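Local coordinates for Dps family protein (Staphylococcus aureus subsp. aureus, PDB 2D5K) that probably oxidises and stores iron inside a hollow shell of twelve subunits, and may take part in nucleoid compaction, at residues Q14-K25 / C77-A86; Y55-V66 / D122-M132. One frame throughout, in Å; residues are numbered along the deposited sequence.

Contact 1 of 2, residues Q14-K25 / C77-A86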
loop_
_atom_site.group_PDB
_atom_site.type_symbol
_atom_site.label_atom_id
_atom_site.label_comp_id
_atom_site.label_asym_id
_atom_site.label_seq_id
_atom_site.Cartn_x
_atom_site.Cartn_y
_atom_site.Cartn_z
ATOM N N GLN B 14 17.396 2.486 34.053
ATOM C CA GLN B 14 16.255 2.718 34.929
ATOM C C GLN B 14 14.986 2.689 34.082
ATOM O O GLN B 14 13.973 2.126 34.492
ATOM C CB GLN B 14 16.381 4.068 35.636
ATOM C CG GLN B 14 15.142 4.490 36.426
ATOM C CD GLN B 14 14.872 3.604 37.634
ATOM O OE1 GLN B 14 15.687 3.521 38.554
ATOM N NE2 GLN B 14 13.721 2.939 37.635
ATOM N N GLN B 15 15.045 3.290 32.893
ATOM C CA GLN B 15 13.886 3.304 32.009
ATOM C C GLN B 15 13.677 1.951 31.330
ATOM O O GLN B 15 12.541 1.544 31.103
ATOM C CB GLN B 15 14.016 4.405 30.951
ATOM C CG GLN B 15 14.019 5.822 31.523
ATOM C CD GLN B 15 12.889 6.054 32.511
ATOM O OE1 GLN B 15 11.744 5.673 32.265
ATOM N NE2 GLN B 15 13.206 6.688 33.635
ATOM N N VAL B 16 14.759 1.250 30.998
ATOM C CA VAL B 16 14.600 -0.064 30.374
ATOM C C VAL B 16 13.832 -0.932 31.366
ATOM O O VAL B 16 12.923 -1.679 30.987
ATOM C CB VAL B 16 15.961 -0.736 30.061
ATOM C CG1 VAL B 16 15.732 -2.151 29.530
ATOM C CG2 VAL B 16 16.720 0.078 29.027
ATOM N N ALA B 17 14.192 -0.808 32.640
ATOM C CA ALA B 17 13.542 -1.558 33.710
ATOM C C ALA B 17 12.080 -1.141 33.858
ATOM O O ALA B 17 11.190 -1.993 33.874
ATOM C CB ALA B 17 14.283 -1.341 35.023
ATOM N N ASN B 18 11.834 0.165 33.966
ATOM C CA ASN B 18 10.469 0.680 34.102
ATOM C C ASN B 18 9.543 0.183 33.000
ATOM O O ASN B 18 8.447 -0.301 33.266
ATOM C CB ASN B 18 10.431 2.211 34.033
ATOM C CG ASN B 18 11.061 2.882 35.233
ATOM O OD1 ASN B 18 11.168 2.300 36.312
ATOM N ND2 ASN B 18 11.459 4.141 35.053
ATOM N N TRP B 19 9.987 0.321 31.756
ATOM C CA TRP B 19 9.154 -0.061 30.634
ATOM C C TRP B 19 9.035 -1.554 30.386
ATOM O O TRP B 19 8.074 -2.004 29.765
ATOM C CB TRP B 19 9.605 0.700 29.387
ATOM C CG TRP B 19 9.335 2.175 29.559
ATOM C CD1 TRP B 19 10.205 3.128 30.016
ATOM C CD2 TRP B 19 8.074 2.835 29.388
ATOM N NE1 TRP B 19 9.560 4.339 30.146
ATOM C CE2 TRP B 19 8.252 4.185 29.767
ATOM C CE3 TRP B 19 6.810 2.414 28.956
ATOM C CZ2 TRP B 19 7.212 5.119 29.724
ATOM C CZ3 TRP B 19 5.772 3.343 28.914
ATOM C CH2 TRP B 19 5.984 4.681 29.298
ATOM N N THR B 20 9.991 -2.325 30.882
ATOM C CA THR B 20 9.900 -3.768 30.725
ATOM C C THR B 20 8.792 -4.213 31.683
ATOM O O THR B 20 7.949 -5.035 31.333
ATOM C CB THR B 20 11.223 -4.463 31.083
ATOM O OG1 THR B 20 12.225 -4.096 30.121
ATOM C CG2 THR B 20 11.054 -5.976 31.064
ATOM N N VAL B 21 8.786 -3.653 32.889
ATOM C CA VAL B 21 7.750 -3.996 33.859
ATOM C C VAL B 21 6.401 -3.482 33.360
ATOM O O VAL B 21 5.395 -4.193 33.424
ATOM C CB VAL B 21 8.042 -3.389 35.247
ATOM C CG1 VAL B 21 6.905 -3.708 36.205
ATOM C CG2 VAL B 21 9.353 -3.947 35.791
ATOM N N ALA B 22 6.385 -2.251 32.851
ATOM C CA ALA B 22 5.152 -1.654 32.340
ATOM C C ALA B 22 4.597 -2.462 31.173
ATOM O O ALA B 22 3.383 -2.584 31.011
ATOM C CB ALA B 22 5.406 -0.218 31.902
ATOM N N TYR B 23 5.493 -3.012 30.360
ATOM C CA TYR B 23 5.092 -3.813 29.206
ATOM C C TYR B 23 4.137 -4.926 29.635
ATOM O O TYR B 23 3.088 -5.137 29.021
ATOM C CB TYR B 23 6.332 -4.422 28.545
ATOM C CG TYR B 23 6.030 -5.288 27.347
ATOM C CD1 TYR B 23 5.687 -4.723 26.116
ATOM C CD2 TYR B 23 6.079 -6.677 27.444
ATOM C CE1 TYR B 23 5.402 -5.527 25.010
ATOM C CE2 TYR B 23 5.795 -7.486 26.349
ATOM C CZ TYR B 23 5.459 -6.908 25.138
ATOM O OH TYR B 23 5.185 -7.716 24.059
ATOM N N THR B 24 4.504 -5.636 30.693
ATOM C CA THR B 24 3.670 -6.723 31.192
ATOM C C THR B 24 2.460 -6.203 31.969
ATOM O O THR B 24 1.374 -6.779 31.886
ATOM C CB THR B 24 4.505 -7.698 32.052
ATOM O OG1 THR B 24 5.379 -8.443 31.191
ATOM C CG2 THR B 24 3.609 -8.675 32.811
ATOM N N LYS B 25 2.626 -5.111 32.710
ATOM C CA LYS B 25 1.485 -4.578 33.446
ATOM C C LYS B 25 0.419 -4.123 32.457
ATOM O O LYS B 25 -0.779 -4.256 32.719
ATOM C CB LYS B 25 1.888 -3.406 34.352
ATOM C CG LYS B 25 0.687 -2.826 35.092
ATOM C CD LYS B 25 1.038 -2.210 36.441
ATOM C CE LYS B 25 1.750 -0.888 36.308
ATOM N NZ LYS B 25 1.893 -0.235 37.651
ATOM N N CYS B 77 15.110 -6.149 36.012
ATOM C CA CYS B 77 14.138 -5.095 35.748
ATOM C C CYS B 77 13.229 -4.862 36.958
ATOM O O CYS B 77 12.979 -3.719 37.345
ATOM C CB CYS B 77 13.299 -5.444 34.517
ATOM S SG CYS B 77 14.189 -5.316 32.935
ATOM N N LEU B 78 12.741 -5.943 37.559
ATOM C CA LEU B 78 11.870 -5.831 38.724
ATOM C C LEU B 78 12.583 -5.149 39.887
ATOM O O LEU B 78 11.952 -4.495 40.715
ATOM C CB LEU B 78 11.387 -7.217 39.166
ATOM C CG LEU B 78 10.366 -7.917 38.264
ATOM C CD1 LEU B 78 10.207 -9.375 38.684
ATOM C CD2 LEU B 78 9.032 -7.191 38.349
ATOM N N GLU B 79 13.903 -5.297 39.941
ATOM C CA GLU B 79 14.686 -4.697 41.016
ATOM C C GLU B 79 14.835 -3.181 40.878
ATOM O O GLU B 79 14.736 -2.452 41.862
ATOM C CB GLU B 79 16.083 -5.328 41.071
ATOM C CG GLU B 79 16.088 -6.847 41.116
ATOM C CD GLU B 79 17.485 -7.429 41.246
ATOM O OE1 GLU B 79 18.395 -6.985 40.509
ATOM O OE2 GLU B 79 17.671 -8.341 42.080
ATOM N N GLN B 80 15.060 -2.710 39.657
ATOM C CA GLN B 80 15.265 -1.283 39.422
ATOM C C GLN B 80 14.003 -0.460 39.155
ATOM O O GLN B 80 13.930 0.711 39.527
ATOM C CB GLN B 80 16.227 -1.089 38.247
ATOM C CG GLN B 80 17.492 -1.930 38.313
ATOM C CD GLN B 80 18.407 -1.688 37.128
ATOM O OE1 GLN B 80 19.362 -2.433 36.901
ATOM N NE2 GLN B 80 18.125 -0.635 36.368
ATOM N N SER B 81 13.018 -1.073 38.510
ATOM C CA SER B 81 11.776 -0.390 38.149
ATOM C C SER B 81 11.005 0.338 39.251
ATOM O O SER B 81 10.818 -0.192 40.348
ATOM C CB SER B 81 10.827 -1.386 37.478
ATOM O OG SER B 81 9.594 -0.766 37.150
ATOM N N ILE B 82 10.547 1.554 38.949
ATOM C CA ILE B 82 9.736 2.308 39.901
ATOM C C ILE B 82 8.281 1.972 39.581
ATOM O O ILE B 82 7.357 2.342 40.311
ATOM C CB ILE B 82 9.946 3.841 39.790
ATOM C CG1 ILE B 82 9.545 4.336 38.399
ATOM C CG2 ILE B 82 11.390 4.186 40.119
ATOM C CD1 ILE B 82 9.472 5.849 38.292
ATOM N N VAL B 83 8.086 1.273 38.466
ATOM C CA VAL B 83 6.758 0.837 38.060
ATOM C C VAL B 83 6.569 -0.524 38.714
ATOM O O VAL B 83 7.372 -1.436 38.507
ATOM C CB VAL B 83 6.648 0.675 36.528
ATOM C CG1 VAL B 83 5.304 0.051 36.165
ATOM C CG2 VAL B 83 6.803 2.029 35.850
ATOM N N LYS B 84 5.523 -0.658 39.518
ATOM C CA LYS B 84 5.265 -1.915 40.198
ATOM C C LYS B 84 4.305 -2.774 39.395
ATOM O O LYS B 84 3.546 -2.268 38.570
ATOM C CB LYS B 84 4.713 -1.641 41.602
ATOM C CG LYS B 84 5.646 -0.760 42.432
ATOM C CD LYS B 84 7.059 -1.346 42.469
ATOM C CE LYS B 84 8.100 -0.331 42.938
ATOM N NZ LYS B 84 7.823 0.181 44.307
ATOM N N GLU B 85 4.350 -4.081 39.626
ATOM C CA GLU B 85 3.477 -4.994 38.904
ATOM C C GLU B 85 2.021 -4.806 39.301
ATOM O O GLU B 85 1.718 -4.293 40.382
ATOM C CB GLU B 85 3.913 -6.440 39.146
ATOM C CG GLU B 85 5.356 -6.692 38.747
ATOM C CD GLU B 85 5.548 -8.036 38.083
ATOM O OE1 GLU B 85 5.762 -9.039 38.798
ATOM O OE2 GLU B 85 5.470 -8.084 36.836
ATOM N N ALA B 86 1.124 -5.219 38.417
ATOM C CA ALA B 86 -0.303 -5.091 38.665
ATOM C C ALA B 86 -0.760 -5.940 39.844
ATOM O O ALA B 86 -0.244 -7.034 40.076
ATOM C CB ALA B 86 -1.080 -5.489 37.415
HETATM O O HOH W 1 15.408 2.322 41.141
HETATM O O HOH W 2 4.401 -6.062 35.301
#

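Contact 2 of 2, residues Y55-V66 / D122-M132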
loop_
_atom_site.group_PDB
_atom_site.type_symbol
_atom_site.label_atom_id
_atom_site.label_comp_id
_atom_site.label_asym_id
_atom_site.label_seq_id
_atom_site.Cartn_x
_atom_site.Cartn_y
_atom_site.Cartn_z
ATOM N N TYR B 55 10.433 1.623 23.255
ATOM C CA TYR B 55 11.323 2.348 24.161
ATOM C C TYR B 55 12.405 1.439 24.705
ATOM O O TYR B 55 13.580 1.804 24.743
ATOM C CB TYR B 55 10.560 2.926 25.359
ATOM C CG TYR B 55 9.651 4.081 25.042
ATOM C CD1 TYR B 55 10.032 5.065 24.132
ATOM C CD2 TYR B 55 8.417 4.209 25.681
ATOM C CE1 TYR B 55 9.207 6.149 23.862
ATOM C CE2 TYR B 55 7.585 5.291 25.419
ATOM C CZ TYR B 55 7.987 6.254 24.510
ATOM O OH TYR B 55 7.168 7.322 24.244
ATOM N N VAL B 56 11.995 0.256 25.150
ATOM C CA VAL B 56 12.928 -0.707 25.706
ATOM C C VAL B 56 14.065 -1.005 24.735
ATOM O O VAL B 56 15.233 -1.029 25.125
ATOM C CB VAL B 56 12.203 -2.024 26.079
ATOM C CG1 VAL B 56 13.216 -3.103 26.432
ATOM C CG2 VAL B 56 11.283 -1.779 27.267
ATOM N N ASP B 57 13.723 -1.220 23.471
ATOM C CA ASP B 57 14.734 -1.527 22.468
ATOM C C ASP B 57 15.601 -0.312 22.145
ATOM O O ASP B 57 16.826 -0.428 22.044
ATOM C CB ASP B 57 14.067 -2.046 21.194
ATOM C CG ASP B 57 15.053 -2.704 20.248
ATOM O OD1 ASP B 57 15.776 -3.623 20.689
ATOM O OD2 ASP B 57 15.100 -2.311 19.067
ATOM N N GLU B 58 14.970 0.848 21.986
ATOM C CA GLU B 58 15.706 2.068 21.669
ATOM C C GLU B 58 16.735 2.407 22.739
ATOM O O GLU B 58 17.908 2.626 22.440
ATOM C CB GLU B 58 14.752 3.259 21.512
ATOM C CG GLU B 58 15.489 4.586 21.294
ATOM C CD GLU B 58 14.584 5.801 21.396
ATOM O OE1 GLU B 58 13.816 5.887 22.377
ATOM O OE2 GLU B 58 14.656 6.675 20.504
ATOM N N LEU B 59 16.294 2.455 23.992
ATOM C CA LEU B 59 17.197 2.792 25.080
ATOM C C LEU B 59 18.248 1.714 25.316
ATOM O O LEU B 59 19.399 2.020 25.628
ATOM C CB LEU B 59 16.404 3.066 26.366
ATOM C CG LEU B 59 15.365 4.193 26.276
ATOM C CD1 LEU B 59 14.966 4.620 27.676
ATOM C CD2 LEU B 59 15.932 5.389 25.523
ATOM N N ALA B 60 17.867 0.451 25.160
ATOM C CA ALA B 60 18.819 -0.635 25.353
ATOM C C ALA B 60 19.936 -0.571 24.308
ATOM O O ALA B 60 21.103 -0.782 24.631
ATOM C CB ALA B 60 18.111 -1.983 25.269
ATOM N N GLU B 61 19.583 -0.281 23.059
ATOM C CA GLU B 61 20.595 -0.214 22.009
ATOM C C GLU B 61 21.432 1.058 22.085
ATOM O O GLU B 61 22.497 1.139 21.476
ATOM C CB GLU B 61 19.954 -0.360 20.629
ATOM C CG GLU B 61 19.157 -1.655 20.493
ATOM C CD GLU B 61 18.995 -2.114 19.061
ATOM O OE1 GLU B 61 18.885 -1.257 18.159
ATOM O OE2 GLU B 61 18.963 -3.343 18.839
ATOM N N ARG B 62 20.952 2.053 22.826
ATOM C CA ARG B 62 21.727 3.277 22.994
ATOM C C ARG B 62 22.798 2.940 24.022
ATOM O O ARG B 62 23.956 3.337 23.885
ATOM C CB ARG B 62 20.855 4.429 23.507
ATOM C CG ARG B 62 21.662 5.667 23.926
ATOM C CD ARG B 62 22.573 6.158 22.793
ATOM N NE ARG B 62 23.466 7.234 23.232
ATOM C CZ ARG B 62 24.496 7.684 22.522
ATOM N NH1 ARG B 62 24.768 7.155 21.334
ATOM N NH2 ARG B 62 25.265 8.656 23.004
ATOM N N ILE B 63 22.402 2.202 25.057
ATOM C CA ILE B 63 23.336 1.788 26.096
ATOM C C ILE B 63 24.468 1.014 25.427
ATOM O O ILE B 63 25.635 1.146 25.805
ATOM C CB ILE B 63 22.648 0.887 27.152
ATOM C CG1 ILE B 63 21.680 1.721 27.999
ATOM C CG2 ILE B 63 23.688 0.238 28.047
ATOM C CD1 ILE B 63 20.910 0.917 29.028
ATOM N N LEU B 64 24.116 0.212 24.428
ATOM C CA LEU B 64 25.109 -0.569 23.697
ATOM C C LEU B 64 26.002 0.375 22.896
ATOM O O LEU B 64 27.218 0.188 22.823
ATOM C CB LEU B 64 24.411 -1.556 22.755
ATOM C CG LEU B 64 23.561 -2.639 23.430
ATOM C CD1 LEU B 64 22.670 -3.319 22.400
ATOM C CD2 LEU B 64 24.467 -3.651 24.122
ATOM N N ALA B 65 25.391 1.400 22.310
ATOM C CA ALA B 65 26.120 2.374 21.507
ATOM C C ALA B 65 27.138 3.179 22.320
ATOM O O ALA B 65 28.060 3.762 21.750
ATOM C CB ALA B 65 25.135 3.316 20.810
ATOM N N VAL B 66 26.971 3.220 23.640
ATOM C CA VAL B 66 27.914 3.947 24.492
ATOM C C VAL B 66 28.799 2.977 25.272
ATOM O O VAL B 66 29.487 3.364 26.219
ATOM C CB VAL B 66 27.197 4.904 25.484
ATOM C CG1 VAL B 66 26.398 5.936 24.713
ATOM C CG2 VAL B 66 26.295 4.121 26.432
ATOM N N ASP B 122 26.071 13.728 26.851
ATOM C CA ASP B 122 25.457 12.662 26.064
ATOM C C ASP B 122 24.163 13.244 25.526
ATOM O O ASP B 122 23.083 13.033 26.079
ATOM C CB ASP B 122 25.151 11.439 26.927
ATOM C CG ASP B 122 24.679 10.255 26.103
ATOM O OD1 ASP B 122 24.265 10.468 24.940
ATOM O OD2 ASP B 122 24.712 9.117 26.614
ATOM N N ASP B 123 24.283 13.985 24.435
ATOM C CA ASP B 123 23.136 14.644 23.837
ATOM C C ASP B 123 22.200 13.695 23.104
ATOM O O ASP B 123 21.033 14.020 22.885
ATOM C CB ASP B 123 23.641 15.758 22.925
ATOM C CG ASP B 123 24.611 16.680 23.649
ATOM O OD1 ASP B 123 24.213 17.249 24.684
ATOM O OD2 ASP B 123 25.768 16.820 23.200
ATOM N N VAL B 124 22.707 12.525 22.731
ATOM C CA VAL B 124 21.878 11.536 22.050
ATOM C C VAL B 124 20.910 10.929 23.069
ATOM O O VAL B 124 19.706 10.857 22.826
ATOM C CB VAL B 124 22.735 10.414 21.426
ATOM C CG1 VAL B 124 21.844 9.251 20.985
ATOM C CG2 VAL B 124 23.500 10.963 20.224
ATOM N N SER B 125 21.437 10.498 24.209
ATOM C CA SER B 125 20.584 9.915 25.244
ATOM C C SER B 125 19.616 10.974 25.746
ATOM O O SER B 125 18.457 10.684 26.040
ATOM C CB SER B 125 21.426 9.384 26.406
ATOM O OG SER B 125 22.214 8.278 25.988
ATOM N N GLU B 126 20.097 12.209 25.837
ATOM C CA GLU B 126 19.255 13.304 26.295
ATOM C C GLU B 126 18.052 13.426 25.368
ATOM O O GLU B 126 16.913 13.537 25.820
ATOM C CB GLU B 126 20.043 14.618 26.301
ATOM C CG GLU B 126 19.218 15.818 26.746
ATOM C CD GLU B 126 19.997 17.118 26.697
ATOM O OE1 GLU B 126 21.133 17.119 26.176
ATOM O OE2 GLU B 126 19.470 18.143 27.172
ATOM N N ASP B 127 18.315 13.389 24.064
ATOM C CA ASP B 127 17.262 13.500 23.059
ATOM C C ASP B 127 16.263 12.351 23.168
ATOM O O ASP B 127 15.059 12.547 22.993
ATOM C CB ASP B 127 17.883 13.529 21.658
ATOM C CG ASP B 127 16.857 13.751 20.568
ATOM O OD1 ASP B 127 16.128 14.764 20.632
ATOM O OD2 ASP B 127 16.784 12.914 19.642
ATOM N N MET B 128 16.762 11.153 23.453
ATOM C CA MET B 128 15.889 9.993 23.595
ATOM C C MET B 128 14.976 10.151 24.804
ATOM O O MET B 128 13.796 9.802 24.747
ATOM C CB MET B 128 16.716 8.717 23.718
ATOM C CG MET B 128 17.367 8.322 22.405
ATOM S SD MET B 128 18.281 6.787 22.536
ATOM C CE MET B 128 18.976 6.669 20.864
ATOM N N PHE B 129 15.521 10.675 25.898
ATOM C CA PHE B 129 14.713 10.889 27.092
ATOM C C PHE B 129 13.640 11.933 26.800
ATOM O O PHE B 129 12.513 11.819 27.275
ATOM C CB PHE B 129 15.580 11.366 28.260
ATOM C CG PHE B 129 16.474 10.302 28.832
ATOM C CD1 PHE B 129 15.978 9.030 29.108
ATOM C CD2 PHE B 129 17.802 10.583 29.138
ATOM C CE1 PHE B 129 16.793 8.053 29.685
ATOM C CE2 PHE B 129 18.622 9.613 29.715
ATOM C CZ PHE B 129 18.113 8.346 29.989
ATOM N N ILE B 130 13.997 12.956 26.026
ATOM C CA ILE B 130 13.051 14.014 25.673
ATOM C C ILE B 130 11.901 13.434 24.860
ATOM O O ILE B 130 10.736 13.731 25.119
ATOM C CB ILE B 130 13.716 15.125 24.826
ATOM C CG1 ILE B 130 14.874 15.762 25.596
ATOM C CG2 ILE B 130 12.676 16.176 24.444
ATOM C CD1 ILE B 130 14.472 16.434 26.855
ATOM N N GLY B 131 12.237 12.618 23.867
ATOM C CA GLY B 131 11.213 12.003 23.041
ATOM C C GLY B 131 10.261 11.178 23.888
ATOM O O GLY B 131 9.047 11.214 23.692
ATOM N N MET B 132 10.814 10.425 24.831
ATOM C CA MET B 132 9.999 9.596 25.714
ATOM C C MET B 132 9.109 10.457 26.611
ATOM O O MET B 132 7.920 10.184 26.769
ATOM C CB MET B 132 10.891 8.709 26.588
ATOM C CG MET B 132 10.116 7.862 27.594
ATOM S SD MET B 132 11.181 6.867 28.659
ATOM C CE MET B 132 11.556 5.505 27.568
HETATM O O HOH W 3 8.004 8.669 21.818
HETATM O O HOH W 4 12.763 8.234 22.800
#

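Contact 1 of 2, residues Q14-K25 / C77-A86
Asn18 OD1 takes the backbone N-H of Ile82 at 2.8 Å in a nearly straight bond (167°), and Gln14 NE2 reaches the same oxygen from the opposite face of the amide. A side chain of helix 5-32 thus takes up the N-H of Ile82 just beyond helix 74-80, where Ser81 leaves helical geometry. Asn18 ND2 donates to Gln15 OE1 and to Gln109 of helix 92-120. Gln14 NE2 also gives a bond to Gln80 O (2.9 Å), tilted from its own amide plane. A water completes the bridge, donating to both Gln14 OE1 and Gln80 O. Helix 74-80, in the connection between the second and third long helices of the Dps four-helix bundle, lies here against the first. Ser81 OG donates to Val83 O (2.7 Å) in the carbonyl plane, on a lone pair. Next to these bonds, Val21 CG2 presses on Ser81 CB at a tight 3.4 Å, while Cys77 SG rests on Thr20 CB. Lys25 bends at chi3 (74°) to bring NZ to Lys84 O at 2.8 Å; the ammonium also forms salt bridges with Glu98 and Asp102. Glu85 OE2 and OE1 accept from the backbone N of Leu74 and of Thr75 of a neighbouring subunit, and a water links OE2 to Val21 O.

Contact 2 of 2, residues Y55-V66 / D122-M132
Arg62 leaves its helix with CG anti to the backbone N (chi1 170°) and bends at chi2 (55°), which lays the guanidinium across the start of helix 123-147, beside Ser125 and Asp122. Helices 38-65 and 123-147 are two of the four in the ferritin-like bundle, and these segments run antiparallel at 173° with axes 10.9 Å apart. Asp122 is the N-cap of helix 123-147: its OD1 accepts Ser125 N from one face of the carboxylate and Arg62 NH2 from the other, the latter a salt bridge of 2.8 Å. Arg62 NE points in the guanidinium plane to Ser125 OG (3.2 Å), and that hydroxyl donates a hydrogen bond to Asp122 OD2. Val124 CB, over the centre of one face, and Val66 CG1, toward the rim of the other, sandwich the guanidinium, while the in-plane bond from NE fixes its rotation; NH1 pairs with Asp137 of a neighbouring subunit. The buried arginine charge is thus met by carboxylates from two chains.

Away from this end the contact becomes mainly apolar. The extended Met128 chain crosses Arg62 at about a right angle, SD 3.6 Å from Arg62 CB, and Met128 CB meets Leu59 CD2. A water donating to Glu58 OE1 and Met128 O bridges the helices alongside. Met132, extended through chi1 and chi2, carries SD above the Tyr55 ring in a more distant Met-aromatic contact; the bend at chi3 turns CE down onto the same face, a CH-pi contact 3.9 Å from the ring centroid, and wedges it against Leu59, 3.5 Å from both Tyr55 CG and Leu59 CD1.

How the contacts relate
Both contacts are largely buried in the same subunit, their centres about 17 Å apart. Contact 2 joins two long helices of the bundle; contact 1 fastens a short helix and the chain after it to helix 5-32. The chemistry follows: contact 1 adds side-chain-to-backbone bonds along the chain after helix 74-80 to its apolar packing, whereas contact 2 has a side-chain ion pair at one end and mainly apolar packing at the other. They meet in the bundle interior, where Trp19 NE1 packs 3.4 Å from Met132 SD and Gln15 CB as close to Leu59 CD1. Both also touch the second subunit, and contact 2 also touches a third and a fourth.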